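Local coordinates for protein NAD(P)H-flavin oxidoreductase (Agrobacterium tumefaciens str. C58, PDB 2FRE) that probably uses NAD(P)H to reduce its substrates through a bound flavin mononucleotide, working as a dimer of the nitroreductase family, at residues A[19-24]-A[162-167]; A[72-77]-A[88-93]; A[79-84]-A[133-138]; A[116-121]-A[157-162]. One frame throughout, in Å; residues are numbered along the deposited sequence.

In the fold
Contacts 2, 3 and 4 lie in the buried core, whereas contact 1 is only partly buried and sits farthest from the chain's centre. The central sheet joins the core three: contact 2 reaches strand 87-98, contact 3 strand 131-135 and contact 4 strand 153-162, which hydrogen-bonds to both of the others. Contacts 2 and 3 share helix 76-82, and the ranges of contacts 1 and 4 share G162. Across their segments all four are held without hydrogen bonds. They differ in what lies beside them: polar bonds to FMN are added by contact 1 at the phosphate and O2 and by contact 3 at N5 and O4, while contacts 2 and 4 are aliphatic and aromatic packing of elements against the sheet.

Contact 1: A[19-24]-A[162-167]; sequences DRWSPR and GTLTDK. With FMN (flavin mononucleotide), chain C.
The indole of W21 has P23 CD over the centre of one face, 3.9 Å above its plane, the phosphate oxygen FMN O3P near its plane at an edge, and a methyl of L164 coming in obliquely at the six-membered ring. That methyl, L164 CD2, stands 4.1 Å from W21 CZ2. Two guanidinium groups complete the flat parts: R20 meets the FMN phosphate at its edge, with S22 OG in its plane as well, and R24 turns its edge to FMN O2.

L164 straddles the gap between the loops. Its chi1 of -178° carries CG toward the other loop, and chi2 of 62° parts the methyls, one to W21 and the other, CD1, onto the pyrrolidine of P23. There L164 CD1 is 3.4 Å from P23 CB, tighter than ordinary van der Waals contact, and it also meets CG of the same ring.

Next to this apolar patch, 19-24 holds the cofactor at its phosphate and at its pyrimidine ring. R20 NH1 gives FMN O2P a nearly straight bond (171°), and R20 NH2 donates to FMN O1P at 2.9 Å. S22 adds two more bonds: its OG reaches FMN O2P at 2.6 Å, and its backbone N reaches FMN O3P at 2.7 Å. At the pyrimidine R24 NE and NH2 share FMN O2, the shorter bond being NH2 to O2 at 2.7 Å; this positive group would probably favour negative charge on that side of a reduced flavin. A loop that sets one arginine on the phosphate and another on the pyrimidine ring is consistent with the FMN site of the nitroreductase family.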
# COMPACT_ATOMS: atom_id res chain seq x y z
N ASP A 19 5.27 -3.05 -14.80
CA ASP A 19 4.17 -2.88 -15.76
C ASP A 19 3.05 -2.03 -15.21
O ASP A 19 2.36 -1.36 -15.99
CB ASP A 19 3.63 -4.24 -16.22
CG ASP A 19 4.61 -4.97 -17.08
OD1 ASP A 19 5.49 -4.32 -17.68
OD2 ASP A 19 4.51 -6.19 -17.18
N ARG A 20 2.85 -2.04 -13.89
CA ARG A 20 1.86 -1.14 -13.29
C ARG A 20 2.35 0.31 -13.36
O ARG A 20 3.42 0.61 -12.86
CB ARG A 20 1.60 -1.48 -11.84
CG ARG A 20 0.59 -0.57 -11.15
CD ARG A 20 0.97 -0.25 -9.75
NE ARG A 20 2.30 0.34 -9.61
CZ ARG A 20 2.63 1.59 -9.90
NH1 ARG A 20 1.74 2.44 -10.39
NH2 ARG A 20 3.88 1.99 -9.71
N TRP A 21 1.55 1.20 -13.94
CA TRP A 21 1.91 2.61 -14.00
C TRP A 21 0.69 3.49 -14.12
O TRP A 21 -0.42 3.00 -14.20
CB TRP A 21 2.92 2.91 -15.11
CG TRP A 21 2.42 2.87 -16.51
CD1 TRP A 21 1.95 1.78 -17.19
CD2 TRP A 21 2.42 3.95 -17.45
NE1 TRP A 21 1.65 2.11 -18.48
CE2 TRP A 21 1.92 3.44 -18.67
CE3 TRP A 21 2.79 5.29 -17.38
CZ2 TRP A 21 1.81 4.22 -19.80
CZ3 TRP A 21 2.67 6.08 -18.50
CH2 TRP A 21 2.17 5.55 -19.70
N SER A 22 0.92 4.81 -14.10
CA SER A 22 -0.18 5.76 -13.94
C SER A 22 -0.20 6.75 -15.11
O SER A 22 0.23 7.89 -14.99
CB SER A 22 -0.09 6.43 -12.57
OG SER A 22 -0.04 5.43 -11.54
N PRO A 23 -0.73 6.31 -16.26
CA PRO A 23 -0.89 7.21 -17.38
C PRO A 23 -2.09 8.12 -17.18
O PRO A 23 -2.83 7.98 -16.21
CB PRO A 23 -1.14 6.26 -18.55
CG PRO A 23 -1.87 5.12 -17.93
CD PRO A 23 -1.21 4.95 -16.58
N ARG A 24 -2.28 9.04 -18.13
CA ARG A 24 -3.38 10.01 -18.08
C ARG A 24 -4.31 9.93 -19.29
O ARG A 24 -5.38 10.54 -19.25
CB ARG A 24 -2.82 11.44 -17.96
CG ARG A 24 -2.12 11.68 -16.65
CD ARG A 24 -1.59 13.06 -16.49
NE ARG A 24 -0.89 13.14 -15.22
CZ ARG A 24 0.37 12.77 -15.02
NH1 ARG A 24 1.13 12.37 -16.03
NH2 ARG A 24 0.89 12.84 -13.80
N GLY A 162 -9.23 3.47 -15.81
CA GLY A 162 -9.73 3.39 -17.16
C GLY A 162 -8.82 2.59 -18.07
O GLY A 162 -7.87 1.92 -17.62
N THR A 163 -9.15 2.64 -19.35
CA THR A 163 -8.41 1.94 -20.37
C THR A 163 -7.54 2.92 -21.15
O THR A 163 -8.03 3.93 -21.66
CB THR A 163 -9.37 1.23 -21.32
OG1 THR A 163 -10.15 0.28 -20.57
CG2 THR A 163 -8.61 0.52 -22.43
N LEU A 164 -6.25 2.59 -21.22
CA LEU A 164 -5.25 3.45 -21.81
C LEU A 164 -5.54 3.67 -23.28
O LEU A 164 -6.02 2.76 -23.96
CB LEU A 164 -3.85 2.83 -21.65
CG LEU A 164 -2.62 3.60 -22.16
CD1 LEU A 164 -2.44 4.92 -21.44
CD2 LEU A 164 -1.34 2.78 -22.03
N THR A 165 -5.28 4.88 -23.77
CA THR A 165 -5.37 5.15 -25.20
C THR A 165 -4.20 6.04 -25.65
O THR A 165 -3.29 6.31 -24.87
CB THR A 165 -6.72 5.79 -25.59
OG1 THR A 165 -6.80 5.89 -27.01
CG2 THR A 165 -6.91 7.17 -24.99
N ASP A 166 -4.22 6.46 -26.91
CA ASP A 166 -3.10 7.20 -27.49
C ASP A 166 -2.92 8.56 -26.81
O ASP A 166 -3.91 9.26 -26.53
CB ASP A 166 -3.30 7.40 -29.00
CG ASP A 166 -2.06 7.98 -29.68
OD1 ASP A 166 -1.07 7.24 -29.89
OD2 ASP A 166 -2.09 9.17 -30.00
N LYS A 167 -1.67 8.91 -26.54
CA LYS A 167 -1.32 10.16 -25.88
C LYS A 167 -1.75 11.40 -26.66
O LYS A 167 -1.88 12.49 -26.10
CB LYS A 167 0.18 10.22 -25.60
CG LYS A 167 1.06 10.32 -26.84
CD LYS A 167 2.51 10.35 -26.45
CE LYS A 167 3.41 10.48 -27.66
NZ LYS A 167 4.82 10.11 -27.34
N1 FMN C . -0.69 12.34 -10.49
C2 FMN C . -1.28 13.49 -11.02
O2 FMN C . -1.18 13.73 -12.23
N3 FMN C . -1.94 14.38 -10.20
C4 FMN C . -2.07 14.16 -8.85
O4 FMN C . -2.87 14.86 -8.19
C4A FMN C . -1.48 13.00 -8.32
N5 FMN C . -1.58 12.73 -6.97
C5A FMN C . -1.06 11.55 -6.47
C6 FMN C . -1.20 11.27 -5.12
C7 FMN C . -0.70 10.10 -4.59
C7M FMN C . -1.33 9.66 -3.30
C8 FMN C . -0.03 9.18 -5.41
C8M FMN C . 0.02 7.72 -5.02
C9 FMN C . 0.11 9.45 -6.76
C9A FMN C . -0.39 10.65 -7.29
N10 FMN C . -0.23 10.93 -8.63
C10 FMN C . -0.80 12.09 -9.14
C1' FMN C . 0.57 10.04 -9.54
C2' FMN C . 2.05 9.91 -9.17
O2' FMN C . 2.82 11.01 -9.63
C3' FMN C . 2.60 8.59 -9.71
O3' FMN C . 1.95 7.50 -9.07
C4' FMN C . 4.11 8.52 -9.54
O4' FMN C . 4.75 9.50 -10.34
C5' FMN C . 4.70 7.15 -9.88
O5' FMN C . 4.43 6.80 -11.23
P FMN C . 3.66 5.44 -11.60
O1P FMN C . 4.62 4.30 -11.28
O2P FMN C . 2.42 5.30 -10.74
O3P FMN C . 3.31 5.53 -13.06

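Contact 2: A[72-77]-A[88-93]; sequences ELLMEG and LLFVIS
L74 lays its CD2 methyl against CZ and CE1 of the F90 ring, 3.9 Å from F90 CZ and just as near to CE1, the methyl meeting the ring obliquely. This is plain core packing of the FMN-dependent nitroreductase fold: the turn between helices 67-72 and 76-82 rests on strand 87-98 of the central sheet.

Two other side chains complete the patch. L73 comes nearest to F90 with CB, L73 CB lying 4.0 Å from F90 CZ, so the outer end of one phenylalanine ring meets two consecutive leucines of the turn. L74 divides its branches. While CD2 serves F90, CD1 points at L88, and the two leucines meet tip to tip with L74 CD1 at 4.1 Å from L88 CD2. L88 and F90, two positions apart on the strand, both direct their CB toward the turn. Each of these two keeps CG anti to its own carbonyl carbon (chi1 -60° for F90), and that carries the phenyl ring outward from the sheet into the leucines.

No polar group bridges the two segments, and the backbones stay far apart, L73 and F90 being 10.0 Å from CA to CA. Around the patch, I143 of helix 140-146 touches both L73 and F90, and A160 of the neighbouring strand supports L88. The turn has a polar tie of its own, to the loop after strand 131-135: at the N-cap position, selenomethionine M75 brings its backbone N within 3.0 Å of G137 O, a probable hydrogen bond.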
# COMPACT_ATOMS: atom_id res chain seq x y z
N GLU A 72 -15.74 17.35 -10.59
CA GLU A 72 -15.50 18.73 -10.17
C GLU A 72 -14.90 18.81 -8.77
O GLU A 72 -14.48 19.89 -8.35
CB GLU A 72 -16.77 19.58 -10.31
CG GLU A 72 -17.79 19.37 -9.24
CD GLU A 72 -19.09 20.10 -9.54
OE1 GLU A 72 -19.07 21.33 -9.79
OE2 GLU A 72 -20.14 19.42 -9.50
N LEU A 73 -14.87 17.66 -8.07
CA LEU A 73 -14.20 17.50 -6.78
C LEU A 73 -12.68 17.31 -6.94
O LEU A 73 -11.94 17.34 -5.96
CB LEU A 73 -14.78 16.31 -6.00
CG LEU A 73 -16.18 16.53 -5.42
CD1 LEU A 73 -16.71 15.22 -4.83
CD2 LEU A 73 -16.18 17.63 -4.39
N LEU A 74 -12.22 17.15 -8.17
CA LEU A 74 -10.79 17.19 -8.48
C LEU A 74 -10.42 18.62 -8.85
O LEU A 74 -11.26 19.39 -9.35
CB LEU A 74 -10.47 16.30 -9.67
CG LEU A 74 -11.16 14.94 -9.71
CD1 LEU A 74 -10.87 14.23 -11.03
CD2 LEU A 74 -10.73 14.14 -8.51
N MSE A 75 -9.15 18.96 -8.63
CA MSE A 75 -8.62 20.24 -9.10
C MSE A 75 -8.54 20.27 -10.61
O MSE A 75 -8.50 19.22 -11.26
CB MSE A 75 -7.28 20.54 -8.45
CG MSE A 75 -7.45 20.77 -6.99
SE MSE A 75 -5.79 21.10 -6.04
CE MSE A 75 -6.57 21.35 -4.19
N GLU A 76 -8.56 21.49 -11.15
CA GLU A 76 -8.73 21.75 -12.58
C GLU A 76 -7.73 20.98 -13.43
O GLU A 76 -8.10 20.40 -14.45
CB GLU A 76 -8.58 23.26 -12.86
CG GLU A 76 -8.46 23.64 -14.35
CD GLU A 76 -8.46 25.16 -14.59
OE1 GLU A 76 -8.50 25.58 -15.78
OE2 GLU A 76 -8.41 25.94 -13.59
N GLY A 77 -6.47 20.99 -12.99
CA GLY A 77 -5.40 20.31 -13.68
C GLY A 77 -5.70 18.83 -13.86
O GLY A 77 -5.60 18.31 -14.96
N LEU A 88 -14.18 7.06 -11.35
CA LEU A 88 -13.53 7.90 -10.36
C LEU A 88 -13.97 7.43 -8.98
O LEU A 88 -15.14 7.09 -8.78
CB LEU A 88 -13.87 9.38 -10.57
CG LEU A 88 -13.22 10.05 -11.78
CD1 LEU A 88 -13.88 11.36 -12.10
CD2 LEU A 88 -11.77 10.27 -11.53
N LEU A 89 -13.04 7.43 -8.03
CA LEU A 89 -13.36 7.11 -6.66
C LEU A 89 -12.42 7.80 -5.69
O LEU A 89 -11.36 8.27 -6.07
CB LEU A 89 -13.32 5.58 -6.46
CG LEU A 89 -11.98 4.84 -6.63
CD1 LEU A 89 -11.12 4.88 -5.37
CD2 LEU A 89 -12.24 3.38 -7.00
N PHE A 90 -12.83 7.85 -4.43
CA PHE A 90 -12.01 8.40 -3.37
C PHE A 90 -11.71 7.31 -2.34
O PHE A 90 -12.60 6.55 -1.91
CB PHE A 90 -12.65 9.67 -2.78
CG PHE A 90 -12.83 10.74 -3.80
CD1 PHE A 90 -11.75 11.56 -4.17
CD2 PHE A 90 -14.03 10.89 -4.47
CE1 PHE A 90 -11.90 12.54 -5.15
CE2 PHE A 90 -14.19 11.85 -5.46
CZ PHE A 90 -13.12 12.67 -5.81
N VAL A 91 -10.44 7.22 -2.00
CA VAL A 91 -9.98 6.33 -0.97
C VAL A 91 -9.98 7.10 0.36
O VAL A 91 -9.37 8.14 0.50
CB VAL A 91 -8.58 5.78 -1.24
CG1 VAL A 91 -8.18 4.84 -0.11
CG2 VAL A 91 -8.52 5.07 -2.58
N ILE A 92 -10.71 6.55 1.31
CA ILE A 92 -10.98 7.18 2.58
C ILE A 92 -10.50 6.23 3.65
O ILE A 92 -10.43 5.03 3.41
CB ILE A 92 -12.50 7.40 2.70
CG1 ILE A 92 -12.95 8.43 1.67
CG2 ILE A 92 -12.93 7.83 4.11
CD1 ILE A 92 -14.27 8.11 1.12
N SER A 93 -10.18 6.75 4.83
CA SER A 93 -9.87 5.87 5.97
C SER A 93 -10.43 6.40 7.29
O SER A 93 -10.46 7.60 7.52
CB SER A 93 -8.36 5.64 6.12
OG SER A 93 -7.71 6.84 6.48

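Contact 3: A[79-84]-A[133-138]; sequences QKWAKN and HGMGGI. With FMN (flavin mononucleotide), chain C.
FMN O4 takes two backbone N-H groups from the end of 133-138, the segment whose H133 and M135 also pack on W81 of helix 76-82. G137 N gives it the better bond, 3.0 Å to O4, and G136 N a weak one. The main bond of G136 N goes to the flavin ring nitrogen: G136 N lies 2.8 Å from FMN N5, with an N-H...N angle of 148°.

At H133, upstream on the strand, W81 of the helix sets the corner CH2 of its six-membered ring over the centre of the imidazole, W81 CH2 to H133 CG being 3.5 Å. The ring planes are inclined at 38°, an oblique pairing. W81 carries its CG between the backbone N and the carbonyl carbon (chi1 55°), and the indole extends from the helix to the pyrimidine end of the flavin, where W81 CZ2 is 3.7 Å from FMN O2.

Helix 76-82 thus meets strand 131-135 of the nitroreductase sheet right at the cofactor, where the strand runs past the flavin. Selenomethionine M135 fills the angle between W81 and A82. Its chain bends at the last torsion, and SE makes an oblique Met-aromatic contact, 4.6 Å from the centroid of the W81 six-membered ring. M135 SE also lies 4.0 Å from A82 CB. A160 of the neighbouring strand touches both W81 and M135, while W81 and H133 both touch R24.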
# COMPACT_ATOMS: atom_id res chain seq x y z
N GLN A 79 -8.70 17.42 -13.51
CA GLN A 79 -9.95 17.26 -14.26
C GLN A 79 -9.72 17.06 -15.75
O GLN A 79 -10.43 16.29 -16.38
CB GLN A 79 -10.86 18.47 -14.09
CG GLN A 79 -11.53 18.56 -12.75
CD GLN A 79 -12.51 19.71 -12.65
OE1 GLN A 79 -12.63 20.35 -11.60
NE2 GLN A 79 -13.23 19.97 -13.73
N LYS A 80 -8.75 17.79 -16.29
CA LYS A 80 -8.50 17.85 -17.72
C LYS A 80 -8.38 16.47 -18.34
O LYS A 80 -8.86 16.25 -19.44
CB LYS A 80 -7.21 18.63 -17.99
CG LYS A 80 -7.30 20.10 -17.71
CD LYS A 80 -5.92 20.78 -17.70
CE LYS A 80 -5.99 22.27 -18.07
NZ LYS A 80 -6.94 23.09 -17.22
N TRP A 81 -7.74 15.54 -17.63
CA TRP A 81 -7.53 14.19 -18.14
C TRP A 81 -8.40 13.16 -17.44
O TRP A 81 -8.86 12.22 -18.07
CB TRP A 81 -6.04 13.79 -18.06
CG TRP A 81 -5.44 13.90 -16.71
CD1 TRP A 81 -4.81 14.99 -16.18
CD2 TRP A 81 -5.41 12.89 -15.70
NE1 TRP A 81 -4.39 14.73 -14.92
CE2 TRP A 81 -4.75 13.45 -14.58
CE3 TRP A 81 -5.88 11.58 -15.62
CZ2 TRP A 81 -4.55 12.75 -13.40
CZ3 TRP A 81 -5.68 10.88 -14.44
CH2 TRP A 81 -5.03 11.46 -13.34
N ALA A 82 -8.61 13.32 -16.13
CA ALA A 82 -9.38 12.34 -15.35
C ALA A 82 -10.87 12.28 -15.73
O ALA A 82 -11.53 11.27 -15.46
CB ALA A 82 -9.22 12.61 -13.87
N LYS A 83 -11.38 13.33 -16.34
CA LYS A 83 -12.77 13.36 -16.78
C LYS A 83 -13.04 12.33 -17.85
O LYS A 83 -14.19 12.04 -18.13
CB LYS A 83 -13.18 14.74 -17.28
CG LYS A 83 -12.52 15.20 -18.56
CD LYS A 83 -12.70 16.69 -18.70
CE LYS A 83 -12.10 17.25 -19.95
NZ LYS A 83 -12.36 18.74 -20.02
N ASN A 84 -11.97 11.80 -18.45
CA ASN A 84 -12.09 10.79 -19.49
C ASN A 84 -11.80 9.36 -19.01
O ASN A 84 -11.78 8.42 -19.80
CB ASN A 84 -11.21 11.18 -20.68
CG ASN A 84 -11.71 12.43 -21.39
OD1 ASN A 84 -12.91 12.65 -21.50
ND2 ASN A 84 -10.79 13.27 -21.85
N HIS A 133 -4.83 5.56 -11.39
CA HIS A 133 -3.97 6.74 -11.26
C HIS A 133 -4.40 7.50 -10.01
O HIS A 133 -5.53 7.99 -9.92
CB HIS A 133 -4.09 7.60 -12.51
CG HIS A 133 -3.03 8.65 -12.67
ND1 HIS A 133 -2.60 9.45 -11.63
CD2 HIS A 133 -2.37 9.07 -13.76
CE1 HIS A 133 -1.70 10.31 -12.09
NE2 HIS A 133 -1.54 10.09 -13.38
N GLY A 134 -3.50 7.56 -9.03
CA GLY A 134 -3.78 8.21 -7.77
C GLY A 134 -3.75 9.72 -7.91
O GLY A 134 -3.01 10.25 -8.75
N MSE A 135 -4.55 10.42 -7.10
CA MSE A 135 -4.58 11.88 -7.14
C MSE A 135 -4.71 12.52 -5.76
O MSE A 135 -5.61 12.19 -5.00
CB MSE A 135 -5.72 12.39 -8.05
CG MSE A 135 -5.66 11.89 -9.47
SE MSE A 135 -7.29 12.43 -10.42
CE MSE A 135 -8.53 11.21 -9.46
N GLY A 136 -3.80 13.43 -5.43
CA GLY A 136 -3.92 14.28 -4.25
C GLY A 136 -4.40 15.68 -4.57
O GLY A 136 -4.80 16.42 -3.66
N GLY A 137 -4.39 16.05 -5.85
CA GLY A 137 -4.90 17.33 -6.32
C GLY A 137 -6.42 17.30 -6.35
O GLY A 137 -7.03 17.21 -7.41
N ILE A 138 -7.01 17.36 -5.17
CA ILE A 138 -8.44 17.17 -4.98
C ILE A 138 -8.91 18.08 -3.86
O ILE A 138 -8.11 18.47 -3.01
CB ILE A 138 -8.77 15.71 -4.60
CG1 ILE A 138 -8.16 15.33 -3.24
CG2 ILE A 138 -8.27 14.72 -5.66
CD1 ILE A 138 -8.40 13.88 -2.88
N1 FMN C . -0.69 12.34 -10.49
C2 FMN C . -1.28 13.49 -11.02
O2 FMN C . -1.18 13.73 -12.23
N3 FMN C . -1.94 14.38 -10.20
C4 FMN C . -2.07 14.16 -8.85
O4 FMN C . -2.87 14.86 -8.19
C4A FMN C . -1.48 13.00 -8.32
N5 FMN C . -1.58 12.73 -6.97
C5A FMN C . -1.06 11.55 -6.47
C6 FMN C . -1.20 11.27 -5.12
C7 FMN C . -0.70 10.10 -4.59
C7M FMN C . -1.33 9.66 -3.30
C8 FMN C . -0.03 9.18 -5.41
C8M FMN C . 0.02 7.72 -5.02
C9 FMN C . 0.11 9.45 -6.76
C9A FMN C . -0.39 10.65 -7.29
N10 FMN C . -0.23 10.93 -8.63
C10 FMN C . -0.80 12.09 -9.14
C1' FMN C . 0.57 10.04 -9.54
C2' FMN C . 2.05 9.91 -9.17
O2' FMN C . 2.82 11.01 -9.63
C3' FMN C . 2.60 8.59 -9.71
O3' FMN C . 1.95 7.50 -9.07
C4' FMN C . 4.11 8.52 -9.54
O4' FMN C . 4.75 9.50 -10.34
C5' FMN C . 4.70 7.15 -9.88
O5' FMN C . 4.43 6.80 -11.23
P FMN C . 3.66 5.44 -11.60
O1P FMN C . 4.62 4.30 -11.28
O2P FMN C . 2.42 5.30 -10.74
O3P FMN C . 3.31 5.53 -13.06

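Contact 4: A[116-121]-A[157-162]; sequences AAWFSL and AGVAIG
W118 and L121, one turn apart on helix 110-127, press into V159 and I161 of strand 153-162. The close part is made of methyl groups and the six-membered ring of the indole: W118 CZ3 lies 3.9 Å from V159 CG1, and CG2 of the same valine sits almost as near to CZ3 and CE3, so both valine branches bear on the indole, which they meet obliquely. Alongside, L121 reaches the strand with CD2, placed 3.9 Å from I161 CD1 and slightly farther from V159. The CG of L121 is anti to its backbone N (chi1 -169°), which extends the chain toward the strand, where CD2 meets both residues. W118 has chi1 139°, well off a staggered value, consistent with a ring set by its surroundings.

The rest of the pairing is looser. The axes of the helix and strand segments run nearly parallel (8°) at 11.3 Å, with only side chains spanning the gap. The helix flank turned from the strand is buried against the second subunit, on which A116, F119 and S120 pack. S120 OG bonds back to A116 O at 2.9 Å, and S120 N reaches that oxygen from the opposite face of its carbonyl plane, so the hydroxyl is satisfied inside the helix.

W118 also touches FMN, and its ring meets F112 of the second subunit, consistent with the nitroreductase arrangement in which FMN binds at the dimer interface. Between these two segments the contact rests on apolar packing, without directional bonds.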
# COMPACT_ATOMS: atom_id res chain seq x y z
N ALA A 116 -1.82 0.36 1.49
CA ALA A 116 -1.79 -1.05 1.12
C ALA A 116 -3.02 -1.47 0.30
O ALA A 116 -2.91 -2.17 -0.70
CB ALA A 116 -1.63 -1.93 2.36
N ALA A 117 -4.20 -1.04 0.73
CA ALA A 117 -5.43 -1.29 -0.01
C ALA A 117 -5.40 -0.61 -1.40
O ALA A 117 -5.83 -1.18 -2.41
CB ALA A 117 -6.61 -0.81 0.79
N TRP A 118 -4.88 0.61 -1.44
CA TRP A 118 -4.74 1.32 -2.70
C TRP A 118 -3.79 0.61 -3.67
O TRP A 118 -4.13 0.48 -4.85
CB TRP A 118 -4.34 2.77 -2.46
CG TRP A 118 -3.30 3.34 -3.38
CD1 TRP A 118 -2.05 3.73 -3.04
CD2 TRP A 118 -3.47 3.65 -4.77
NE1 TRP A 118 -1.39 4.25 -4.15
CE2 TRP A 118 -2.24 4.20 -5.22
CE3 TRP A 118 -4.51 3.49 -5.69
CZ2 TRP A 118 -2.04 4.59 -6.55
CZ3 TRP A 118 -4.32 3.89 -7.01
CH2 TRP A 118 -3.08 4.44 -7.43
N PHE A 119 -2.64 0.14 -3.20
CA PHE A 119 -1.75 -0.61 -4.10
C PHE A 119 -2.47 -1.84 -4.62
O PHE A 119 -2.36 -2.19 -5.80
CB PHE A 119 -0.41 -1.01 -3.50
CG PHE A 119 0.51 -1.54 -4.53
CD1 PHE A 119 1.26 -0.68 -5.30
CD2 PHE A 119 0.51 -2.89 -4.83
CE1 PHE A 119 2.07 -1.16 -6.33
CE2 PHE A 119 1.31 -3.38 -5.84
CZ PHE A 119 2.08 -2.53 -6.60
N SER A 120 -3.17 -2.52 -3.73
CA SER A 120 -3.92 -3.71 -4.09
C SER A 120 -4.94 -3.38 -5.19
O SER A 120 -5.08 -4.12 -6.17
CB SER A 120 -4.62 -4.26 -2.85
OG SER A 120 -3.69 -4.74 -1.89
N LEU A 121 -5.64 -2.26 -5.02
CA LEU A 121 -6.58 -1.71 -6.02
C LEU A 121 -5.92 -1.51 -7.39
O LEU A 121 -6.42 -1.97 -8.44
CB LEU A 121 -7.12 -0.37 -5.49
CG LEU A 121 -8.30 0.34 -6.16
CD1 LEU A 121 -8.84 1.41 -5.22
CD2 LEU A 121 -7.91 0.92 -7.52
N ALA A 157 -6.96 9.89 -0.89
CA ALA A 157 -6.63 10.16 -2.29
C ALA A 157 -7.81 9.92 -3.23
O ALA A 157 -8.73 9.17 -2.91
CB ALA A 157 -5.44 9.32 -2.72
N GLY A 158 -7.80 10.58 -4.38
CA GLY A 158 -8.70 10.23 -5.47
C GLY A 158 -8.03 9.20 -6.36
O GLY A 158 -6.81 9.08 -6.36
N VAL A 159 -8.83 8.46 -7.12
CA VAL A 159 -8.31 7.46 -8.04
C VAL A 159 -9.14 7.48 -9.30
O VAL A 159 -10.36 7.37 -9.25
CB VAL A 159 -8.35 6.05 -7.44
CG1 VAL A 159 -7.79 5.05 -8.42
CG2 VAL A 159 -7.57 6.00 -6.13
N ALA A 160 -8.44 7.62 -10.43
CA ALA A 160 -9.02 7.50 -11.75
C ALA A 160 -8.59 6.14 -12.33
O ALA A 160 -7.40 5.77 -12.26
CB ALA A 160 -8.52 8.61 -12.62
N ILE A 161 -9.56 5.39 -12.86
CA ILE A 161 -9.31 4.10 -13.47
C ILE A 161 -9.95 4.04 -14.85
O ILE A 161 -11.07 4.50 -15.04
CB ILE A 161 -9.88 2.93 -12.64
CG1 ILE A 161 -9.74 3.17 -11.13
CG2 ILE A 161 -9.17 1.62 -13.06
CD1 ILE A 161 -10.48 2.14 -10.25
N GLY A 162 -9.23 3.47 -15.81
CA GLY A 162 -9.73 3.39 -17.16
C GLY A 162 -8.82 2.59 -18.07
O GLY A 162 -7.87 1.92 -17.62